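Catalase-3 (Neurospora crassa, PDB 4AJ9) breaks down hydrogen peroxide into water and molecular oxygen with the help of a heme cofactor, probably protecting the cell from peroxide damage. Local coordinates at residues 76-81 against 304-309; 226-231 against 273-278; 615-620 against 635-640. All blocks are in the same frame, centred on the assembly; numbering follows the deposited sequence.

Contact 1 of 3, residues 76-81 against 304-309; sequences TSYGDW and LQVLGE
The carbonyl oxygen of L307 holds segment 76-81 by two bonds: Y78 N reaches L307 O at 2.7 Å, and the indole N-H of W81 reaches the same atom, NE1 to L307 O being 3.0 Å. The indole donor lies in the carbonyl plane, on a lone pair, but the N-H...O angle is only 144°, with the oxygen tilted out of the ring plane. A regular pair of backbone bonds joins T76 and E309, with T76 N to E309 O at 2.7 Å and E309 N to T76 O at 2.9 Å. T76 OG1 meets a water at 2.7 Å, which bonds only weakly to E309 O; Q96 also bonds this hydroxyl. Within segment 76-81, S77 OG donates to G79 O.

Apolar contacts surround this polar centre. The ring of Y78 lies flat over G308, whose CA is 3.7 Å from the ring centroid and 15° off the normal, a CH-pi contact. With CG anti to the carbonyl carbon (chi1 -77°), the ring runs along the 306-309 backbone, and Y78 OH comes to 3.2 Å from E309 CB while V306 CG1 touches CD2 and CE2 of the ring obliquely. L307 CD2 sits above the five-membered ring of W81, 3.9 Å from its centroid; the opposite indole face carries G79 C.

L307 and G308 together face L273 of the neighbouring strand 270-278, which makes them a classic beta bulge in strand 305-314 of the antiparallel catalase beta-barrel.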
loop_
_atom_site.group_PDB
_atom_site.type_symbol
_atom_site.label_atom_id
_atom_site.label_comp_id
_atom_site.label_asym_id
_atom_site.label_seq_id
_atom_site.Cartn_x
_atom_site.Cartn_y
_atom_site.Cartn_z
ATOM N N THR C 76 -2.485 38.304 -3.887
ATOM C CA THR C 76 -3.353 39.378 -4.349
ATOM C C THR C 76 -2.893 39.848 -5.714
ATOM O O THR C 76 -1.723 40.193 -5.905
ATOM C CB THR C 76 -3.320 40.578 -3.396
ATOM O OG1 THR C 76 -3.651 40.145 -2.068
ATOM C CG2 THR C 76 -4.332 41.649 -3.855
ATOM N N SER C 77 -3.805 39.844 -6.673
ATOM C CA SER C 77 -3.469 40.331 -8.000
ATOM C C SER C 77 -3.408 41.853 -7.989
ATOM O O SER C 77 -4.228 42.509 -7.349
ATOM C CB SER C 77 -4.474 39.830 -9.037
ATOM O OG SER C 77 -4.136 40.309 -10.327
ATOM N N TYR C 78 -2.411 42.408 -8.667
ATOM C CA TYR C 78 -2.301 43.860 -8.804
ATOM C C TYR C 78 -3.201 44.416 -9.906
ATOM O O TYR C 78 -3.305 45.626 -10.074
ATOM C CB TYR C 78 -0.849 44.273 -9.059
ATOM C CG TYR C 78 0.017 44.239 -7.818
ATOM C CD1 TYR C 78 -0.537 43.997 -6.568
ATOM C CD2 TYR C 78 1.383 44.449 -7.897
ATOM C CE1 TYR C 78 0.248 43.972 -5.426
ATOM C CE2 TYR C 78 2.173 44.427 -6.769
ATOM C CZ TYR C 78 1.604 44.188 -5.540
ATOM O OH TYR C 78 2.409 44.168 -4.426
ATOM N N GLY C 79 -3.852 43.544 -10.661
ATOM C CA GLY C 79 -4.721 44.031 -11.710
ATOM C C GLY C 79 -5.517 42.971 -12.424
ATOM O O GLY C 79 -5.510 41.800 -12.062
ATOM N N ASP C 80 -6.238 43.415 -13.440
ATOM C CA ASP C 80 -7.008 42.544 -14.301
ATOM C C ASP C 80 -6.105 42.200 -15.466
ATOM O O ASP C 80 -5.861 43.042 -16.323
ATOM C CB ASP C 80 -8.236 43.308 -14.798
ATOM C CG ASP C 80 -9.030 42.546 -15.837
ATOM O OD1 ASP C 80 -8.501 41.585 -16.431
ATOM O OD2 ASP C 80 -10.196 42.920 -16.059
ATOM N N TRP C 81 -5.590 40.975 -15.492
ATOM C CA TRP C 81 -4.634 40.592 -16.528
ATOM C C TRP C 81 -5.261 39.779 -17.657
ATOM O O TRP C 81 -4.572 39.036 -18.349
ATOM C CB TRP C 81 -3.447 39.849 -15.912
ATOM C CG TRP C 81 -2.834 40.614 -14.800
ATOM C CD1 TRP C 81 -2.794 40.265 -13.478
ATOM C CD2 TRP C 81 -2.199 41.894 -14.895
ATOM N NE1 TRP C 81 -2.165 41.247 -12.748
ATOM C CE2 TRP C 81 -1.784 42.254 -13.595
ATOM C CE3 TRP C 81 -1.941 42.771 -15.951
ATOM C CZ2 TRP C 81 -1.124 43.453 -13.326
ATOM C CZ3 TRP C 81 -1.282 43.962 -15.683
ATOM C CH2 TRP C 81 -0.881 44.289 -14.382
ATOM N N LEU C 304 11.125 42.169 -16.046
ATOM C CA LEU C 304 10.099 41.583 -15.196
ATOM C C LEU C 304 8.883 42.486 -15.145
ATOM O O LEU C 304 9.004 43.702 -15.002
ATOM C CB LEU C 304 10.638 41.362 -13.780
ATOM C CG LEU C 304 11.867 40.455 -13.695
ATOM C CD1 LEU C 304 12.480 40.473 -12.306
ATOM C CD2 LEU C 304 11.494 39.045 -14.105
ATOM N N GLN C 305 7.708 41.886 -15.268
ATOM C CA GLN C 305 6.465 42.629 -15.136
ATOM C C GLN C 305 5.695 42.046 -13.966
ATOM O O GLN C 305 5.299 40.875 -13.992
ATOM C CB GLN C 305 5.661 42.556 -16.435
ATOM C CG GLN C 305 6.486 42.942 -17.664
ATOM C CD GLN C 305 5.671 42.949 -18.935
ATOM O OE1 GLN C 305 4.630 43.598 -19.014
ATOM N NE2 GLN C 305 6.132 42.211 -19.936
ATOM N N VAL C 306 5.519 42.854 -12.925
ATOM C CA VAL C 306 4.881 42.406 -11.689
ATOM C C VAL C 306 3.364 42.248 -11.857
ATOM O O VAL C 306 2.681 43.155 -12.331
ATOM C CB VAL C 306 5.198 43.375 -10.517
ATOM C CG1 VAL C 306 4.454 42.967 -9.249
ATOM C CG2 VAL C 306 6.704 43.441 -10.265
ATOM N N LEU C 307 2.839 41.087 -11.475
ATOM C CA LEU C 307 1.412 40.816 -11.620
ATOM C C LEU C 307 0.670 40.920 -10.294
ATOM O O LEU C 307 -0.537 41.181 -10.260
ATOM C CB LEU C 307 1.180 39.414 -12.226
ATOM C CG LEU C 307 1.710 39.129 -13.635
ATOM C CD1 LEU C 307 1.174 37.793 -14.165
ATOM C CD2 LEU C 307 1.347 40.253 -14.595
ATOM N N GLY C 308 1.387 40.703 -9.201
ATOM C CA GLY C 308 0.775 40.751 -7.887
ATOM C C GLY C 308 1.728 40.374 -6.772
ATOM O O GLY C 308 2.955 40.328 -6.961
ATOM N N GLU C 309 1.167 40.114 -5.594
ATOM C CA GLU C 309 2.000 39.819 -4.434
ATOM C C GLU C 309 1.413 38.701 -3.599
ATOM O O GLU C 309 0.197 38.618 -3.424
ATOM C CB GLU C 309 2.154 41.067 -3.565
ATOM C CG GLU C 309 3.068 40.861 -2.359
ATOM C CD GLU C 309 3.412 42.159 -1.639
ATOM O OE1 GLU C 309 2.523 42.728 -0.977
ATOM O OE2 GLU C 309 4.574 42.607 -1.728
HETATM O O HOH W 1 -1.641 39.104 -0.590
#

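Contact 2 of 3, residues 226-231 against 273-278; sequences VKWHWK and LAVQLI
Backbone bonds join two pairs of residues, K227 with Q276 and H229 with A274. The straightest is A274 N to H229 O at 2.8 Å, and the axes of segments 226-231 and 273-278, which run 163° apart, confirm an antiparallel pair.

The side-chain polar bond runs from H229 NE2 to Q276 OE1 at 2.8 Å. It is bent (134°) and meets the oxygen from above the amide plane, the ring and amide standing nearly perpendicular. The other end of the amide is fixed by A302 O and L297 O, which accept from Q276 NE2. A leucine in place of H229 would probably leave Q276 OE1 without this donor, in a buried setting.

Apolar packing dominates the face carrying V226, W228, W230, L273, V275 and L277. L273 has CG anti to the backbone N (chi1 -178°), which directs the branch so that CD1 can lie over the six-membered ring of W230, 3.8 Å from its centroid in a CH-pi contact. L273 CD1 also touches W228 CE3 at 3.8 Å. V275 CG1 touches both W228 CE3 and V226 CG2, the latter tightly at 3.5 Å.

F122 stacks on W230, whose side chain lies about 9 Å from that of N138, a predicted active-site residue: this is the aromatic-rich wall of the antiparallel catalase beta-barrel.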
loop_
_atom_site.group_PDB
_atom_site.type_symbol
_atom_site.label_atom_id
_atom_site.label_comp_id
_atom_site.label_asym_id
_atom_site.label_seq_id
_atom_site.Cartn_x
_atom_site.Cartn_y
_atom_site.Cartn_z
ATOM N N VAL C 226 5.855 32.535 -21.359
ATOM C CA VAL C 226 6.038 33.199 -20.072
ATOM C C VAL C 226 7.071 32.502 -19.175
ATOM O O VAL C 226 7.157 31.277 -19.156
ATOM C CB VAL C 226 4.693 33.337 -19.306
ATOM C CG1 VAL C 226 4.136 31.974 -18.902
ATOM C CG2 VAL C 226 4.864 34.208 -18.086
ATOM N N LYS C 227 7.848 33.304 -18.448
ATOM C CA LYS C 227 8.671 32.812 -17.333
ATOM C C LYS C 227 8.089 33.354 -16.029
ATOM O O LYS C 227 7.818 34.559 -15.922
ATOM C CB LYS C 227 10.137 33.268 -17.461
ATOM C CG LYS C 227 10.890 32.731 -18.680
ATOM C CD LYS C 227 11.162 31.234 -18.568
ATOM C CE LYS C 227 12.334 30.813 -19.458
ATOM N NZ LYS C 227 12.481 29.330 -19.555
ATOM N N TRP C 228 7.901 32.477 -15.043
ATOM C CA TRP C 228 7.422 32.900 -13.726
ATOM C C TRP C 228 8.590 33.255 -12.825
ATOM O O TRP C 228 9.582 32.503 -12.741
ATOM C CB TRP C 228 6.630 31.783 -13.027
ATOM C CG TRP C 228 5.383 31.336 -13.702
ATOM C CD1 TRP C 228 5.166 30.127 -14.307
ATOM C CD2 TRP C 228 4.150 32.061 -13.805
ATOM N NE1 TRP C 228 3.881 30.065 -14.788
ATOM C CE2 TRP C 228 3.235 31.236 -14.485
ATOM C CE3 TRP C 228 3.729 33.325 -13.376
ATOM C CZ2 TRP C 228 1.932 31.644 -14.768
ATOM C CZ3 TRP C 228 2.433 33.725 -13.654
ATOM C CH2 TRP C 228 1.551 32.890 -14.341
ATOM N N HIS C 229 8.458 34.379 -12.125
ATOM C CA HIS C 229 9.472 34.825 -11.173
ATOM C C HIS C 229 8.806 35.216 -9.864
ATOM O O HIS C 229 7.756 35.866 -9.868
ATOM C CB HIS C 229 10.222 36.056 -11.690
ATOM C CG HIS C 229 11.008 35.822 -12.941
ATOM N ND1 HIS C 229 12.382 35.928 -12.984
ATOM C CD2 HIS C 229 10.614 35.519 -14.200
ATOM C CE1 HIS C 229 12.800 35.699 -14.217
ATOM N NE2 HIS C 229 11.748 35.438 -14.972
ATOM N N TRP C 230 9.408 34.822 -8.746
ATOM C CA TRP C 230 9.015 35.360 -7.449
ATOM C C TRP C 230 10.163 36.223 -6.958
ATOM O O TRP C 230 11.292 35.751 -6.864
ATOM C CB TRP C 230 8.774 34.251 -6.414
ATOM C CG TRP C 230 7.550 33.390 -6.615
ATOM C CD1 TRP C 230 7.520 32.076 -6.992
ATOM C CD2 TRP C 230 6.189 33.775 -6.392
ATOM N NE1 TRP C 230 6.217 31.627 -7.027
ATOM C CE2 TRP C 230 5.385 32.651 -6.665
ATOM C CE3 TRP C 230 5.574 34.962 -5.988
ATOM C CZ2 TRP C 230 3.998 32.684 -6.560
ATOM C CZ3 TRP C 230 4.200 34.996 -5.880
ATOM C CH2 TRP C 230 3.423 33.857 -6.156
ATOM N N LYS C 231 9.873 37.476 -6.632
ATOM C CA LYS C 231 10.893 38.417 -6.188
ATOM C C LYS C 231 10.707 38.672 -4.700
ATOM O O LYS C 231 9.676 39.179 -4.270
ATOM C CB LYS C 231 10.790 39.728 -6.975
ATOM C CG LYS C 231 10.993 39.580 -8.483
ATOM C CD LYS C 231 12.381 39.053 -8.817
ATOM C CE LYS C 231 13.452 40.089 -8.567
ATOM N NZ LYS C 231 14.826 39.522 -8.745
ATOM N N LEU C 273 4.884 38.406 -7.555
ATOM C CA LEU C 273 4.838 37.537 -8.722
ATOM C C LEU C 273 5.111 38.395 -9.948
ATOM O O LEU C 273 4.406 39.364 -10.189
ATOM C CB LEU C 273 3.451 36.905 -8.873
ATOM C CG LEU C 273 3.321 35.933 -10.053
ATOM C CD1 LEU C 273 4.346 34.806 -9.952
ATOM C CD2 LEU C 273 1.912 35.370 -10.131
ATOM N N ALA C 274 6.127 38.031 -10.721
ATOM C CA ALA C 274 6.451 38.772 -11.928
ATOM C C ALA C 274 6.614 37.792 -13.071
ATOM O O ALA C 274 6.879 36.605 -12.847
ATOM C CB ALA C 274 7.723 39.581 -11.728
ATOM N N VAL C 275 6.449 38.283 -14.293
ATOM C CA VAL C 275 6.599 37.443 -15.478
ATOM C C VAL C 275 7.476 38.113 -16.528
ATOM O O VAL C 275 7.527 39.341 -16.641
ATOM C CB VAL C 275 5.243 37.148 -16.154
ATOM C CG1 VAL C 275 4.390 36.199 -15.288
ATOM C CG2 VAL C 275 4.501 38.446 -16.448
ATOM N N GLN C 276 8.169 37.294 -17.298
ATOM C CA GLN C 276 8.723 37.760 -18.555
ATOM C C GLN C 276 7.762 37.248 -19.611
ATOM O O GLN C 276 7.307 36.118 -19.523
ATOM C CB GLN C 276 10.122 37.193 -18.765
ATOM C CG GLN C 276 11.147 37.761 -17.787
ATOM C CD GLN C 276 12.515 37.126 -17.947
ATOM O OE1 GLN C 276 12.731 35.981 -17.543
ATOM N NE2 GLN C 276 13.449 37.869 -18.534
ATOM N N LEU C 277 7.431 38.082 -20.589
ATOM C CA LEU C 277 6.493 37.691 -21.628
ATOM C C LEU C 277 7.180 37.723 -22.994
ATOM O O LEU C 277 7.795 38.721 -23.359
ATOM C CB LEU C 277 5.261 38.607 -21.597
ATOM C CG LEU C 277 4.457 38.499 -20.295
ATOM C CD1 LEU C 277 3.374 39.572 -20.157
ATOM C CD2 LEU C 277 3.848 37.104 -20.195
ATOM N N ILE C 278 7.101 36.621 -23.739
ATOM C CA ILE C 278 7.768 36.551 -25.037
ATOM C C ILE C 278 6.790 36.160 -26.153
ATOM O O ILE C 278 5.969 35.261 -25.983
ATOM C CB ILE C 278 8.971 35.565 -25.016
ATOM C CG1 ILE C 278 9.889 35.830 -23.813
ATOM C CG2 ILE C 278 9.785 35.679 -26.315
ATOM C CD1 ILE C 278 9.472 35.140 -22.527
#

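Contact 3 of 3, residues 615-620 against 635-640; sequences QILTDG and KALQSI
The carbonyl oxygen of A636, touched across the contact by L617 CD2 at 3.8 Å, is gripped from within its own helix. S639 OG donates to A636 O over a short 2.5 Å, meeting the C=O at 127° and somewhat out of its plane. I640 N adds a weak bond to A636 O at 3.4 Å and another weak one to L637 O. This splitting marks the last turn of helix 634-639, since I640 is the first residue to leave helical backbone angles.

No polar bond links the two segments; what joins them is a small apolar patch built on L617 and I640. The CG1 of I640 stands between the backbone N and the carbonyl carbon (chi1 61°), and the extended chain beyond carries CD1 onto the side of L617, where I640 CD1 to L617 CG is a tight 3.5 Å. The two side chains meet at about a right angle. The other branch of the isoleucine, CG2, slides past T618 in the opposite direction and lies 3.3 Å from T618 OG1, a hydroxyl already engaged by S614 O one turn back. L617 CD2 reaches further along the partner helix, to A636 CB at 4.0 Å and, more loosely, to L637 CD2 at 4.2 Å. Elsewhere on helix 612-622, Q615 NE2 bonds D619 OD1, and Q615 OE1 pairs with Q615 NE2 of the second subunit.

The same side chains pack on the parallel sheet: L617 on V588 and V590, A636 on V590, and L637 on V627 and A629. Strand 587-590, helix 612-622 and the neighbouring parallel strand 627-630 form a beta-alpha-beta crossover, and helix 634-639 leads on toward strand 649-652. Such helices packed on a parallel sheet are characteristic of the glutamine-amidotransferase-like C-terminal domain of long catalases.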
loop_
_atom_site.group_PDB
_atom_site.type_symbol
_atom_site.label_atom_id
_atom_site.label_comp_id
_atom_site.label_asym_id
_atom_site.label_seq_id
_atom_site.Cartn_x
_atom_site.Cartn_y
_atom_site.Cartn_z
ATOM N N GLN C 615 34.540 32.304 21.020
ATOM C CA GLN C 615 34.308 31.581 19.769
ATOM C C GLN C 615 33.153 32.220 19.006
ATOM O O GLN C 615 33.199 32.345 17.783
ATOM C CB GLN C 615 34.011 30.100 20.035
ATOM C CG GLN C 615 34.015 29.235 18.779
ATOM C CD GLN C 615 35.366 29.210 18.100
ATOM O OE1 GLN C 615 36.363 28.792 18.694
ATOM N NE2 GLN C 615 35.410 29.648 16.839
ATOM N N ILE C 616 32.120 32.615 19.744
ATOM C CA ILE C 616 30.956 33.276 19.163
ATOM C C ILE C 616 31.347 34.580 18.478
ATOM O O ILE C 616 30.896 34.871 17.366
ATOM C CB ILE C 616 29.876 33.555 20.228
ATOM C CG1 ILE C 616 29.287 32.240 20.749
ATOM C CG2 ILE C 616 28.741 34.406 19.639
ATOM C CD1 ILE C 616 28.274 32.415 21.866
ATOM N N LEU C 617 32.182 35.375 19.142
ATOM C CA LEU C 617 32.584 36.658 18.570
ATOM C C LEU C 617 33.501 36.427 17.380
ATOM O O LEU C 617 33.419 37.138 16.379
ATOM C CB LEU C 617 33.283 37.526 19.611
ATOM C CG LEU C 617 33.511 38.986 19.214
ATOM C CD1 LEU C 617 32.191 39.629 18.833
ATOM C CD2 LEU C 617 34.186 39.765 20.352
ATOM N N THR C 618 34.373 35.429 17.503
ATOM C CA THR C 618 35.287 35.062 16.430
ATOM C C THR C 618 34.527 34.570 15.193
ATOM O O THR C 618 34.802 35.018 14.073
ATOM C CB THR C 618 36.307 33.989 16.898
ATOM O OG1 THR C 618 37.125 34.530 17.950
ATOM C CG2 THR C 618 37.196 33.541 15.753
ATOM N N ASP C 619 33.574 33.659 15.396
ATOM C CA ASP C 619 32.771 33.132 14.292
ATOM C C ASP C 619 32.035 34.281 13.617
ATOM O O ASP C 619 32.078 34.424 12.404
ATOM C CB ASP C 619 31.730 32.114 14.780
ATOM C CG ASP C 619 32.339 30.769 15.201
ATOM O OD1 ASP C 619 33.446 30.420 14.746
ATOM O OD2 ASP C 619 31.685 30.048 15.994
ATOM N N GLY C 620 31.344 35.085 14.414
ATOM C CA GLY C 620 30.564 36.192 13.897
ATOM C C GLY C 620 31.435 37.065 13.018
ATOM O O GLY C 620 31.058 37.421 11.896
ATOM N N LYS C 635 37.138 45.671 24.787
ATOM C CA LYS C 635 38.233 44.785 25.161
ATOM C C LYS C 635 38.020 43.383 24.571
ATOM O O LYS C 635 38.983 42.691 24.248
ATOM C CB LYS C 635 38.378 44.724 26.685
ATOM C CG LYS C 635 39.819 44.660 27.180
ATOM C CD LYS C 635 40.500 43.351 26.798
ATOM C CE LYS C 635 41.975 43.350 27.193
ATOM N NZ LYS C 635 42.175 43.664 28.637
ATOM N N ALA C 636 36.761 42.972 24.415
ATOM C CA ALA C 636 36.461 41.673 23.790
ATOM C C ALA C 636 36.921 41.618 22.329
ATOM O O ALA C 636 37.512 40.628 21.902
ATOM C CB ALA C 636 34.970 41.334 23.902
ATOM N N LEU C 637 36.645 42.682 21.572
ATOM C CA LEU C 637 37.139 42.799 20.194
ATOM C C LEU C 637 38.666 42.740 20.159
ATOM O O LEU C 637 39.256 42.025 19.349
ATOM C CB LEU C 637 36.650 44.098 19.546
ATOM C CG LEU C 637 35.143 44.233 19.298
ATOM C CD1 LEU C 637 34.788 45.663 18.953
ATOM C CD2 LEU C 637 34.663 43.290 18.206
ATOM N N GLN C 638 39.307 43.494 21.046
ATOM C CA GLN C 638 40.759 43.436 21.179
ATOM C C GLN C 638 41.250 42.010 21.440
ATOM O O GLN C 638 42.261 41.591 20.885
ATOM C CB GLN C 638 41.231 44.382 22.289
ATOM C CG GLN C 638 40.834 45.831 22.051
ATOM C CD GLN C 638 41.308 46.769 23.151
ATOM O OE1 GLN C 638 41.676 46.335 24.248
ATOM N NE2 GLN C 638 41.303 48.066 22.860
ATOM N N SER C 639 40.525 41.257 22.265
ATOM C CA SER C 639 40.961 39.907 22.640
ATOM C C SER C 639 41.017 38.950 21.447
ATOM O O SER C 639 41.797 38.000 21.449
ATOM C CB SER C 639 40.073 39.314 23.743
ATOM O OG SER C 639 38.793 38.947 23.244
ATOM N N ILE C 640 40.186 39.185 20.434
ATOM C CA ILE C 640 40.226 38.345 19.236
ATOM C C ILE C 640 40.913 39.018 18.047
ATOM O O ILE C 640 40.776 38.574 16.910
ATOM C CB ILE C 640 38.830 37.852 18.811
ATOM C CG1 ILE C 640 37.916 39.033 18.482
ATOM C CG2 ILE C 640 38.221 36.945 19.889
ATOM C CD1 ILE C 640 36.656 38.627 17.745
#

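Overall arrangement
Contacts 1 and 2 belong to one antiparallel sheet and share a seam: strand 270-278 supplies one side of contact 2 and borders strand 305-314 of contact 1, where L307 N to L273 O (2.7 Å) is a probable hydrogen bond. Contact 2 is buried and combines regular strand pairing with large aromatic side chains, whereas contact 1 is partly buried and relies on the T76-E309 backbone pair, one carbonyl oxygen that accepts two hydrogen bonds, and rings packed on G308 and L307. Contact 3 stands apart, its centre about 47 Å from that of contact 1, in the C-terminal domain. It too is mostly buried, but joins two helices through aliphatic packing, with no hydrogen bond between the two helical segments.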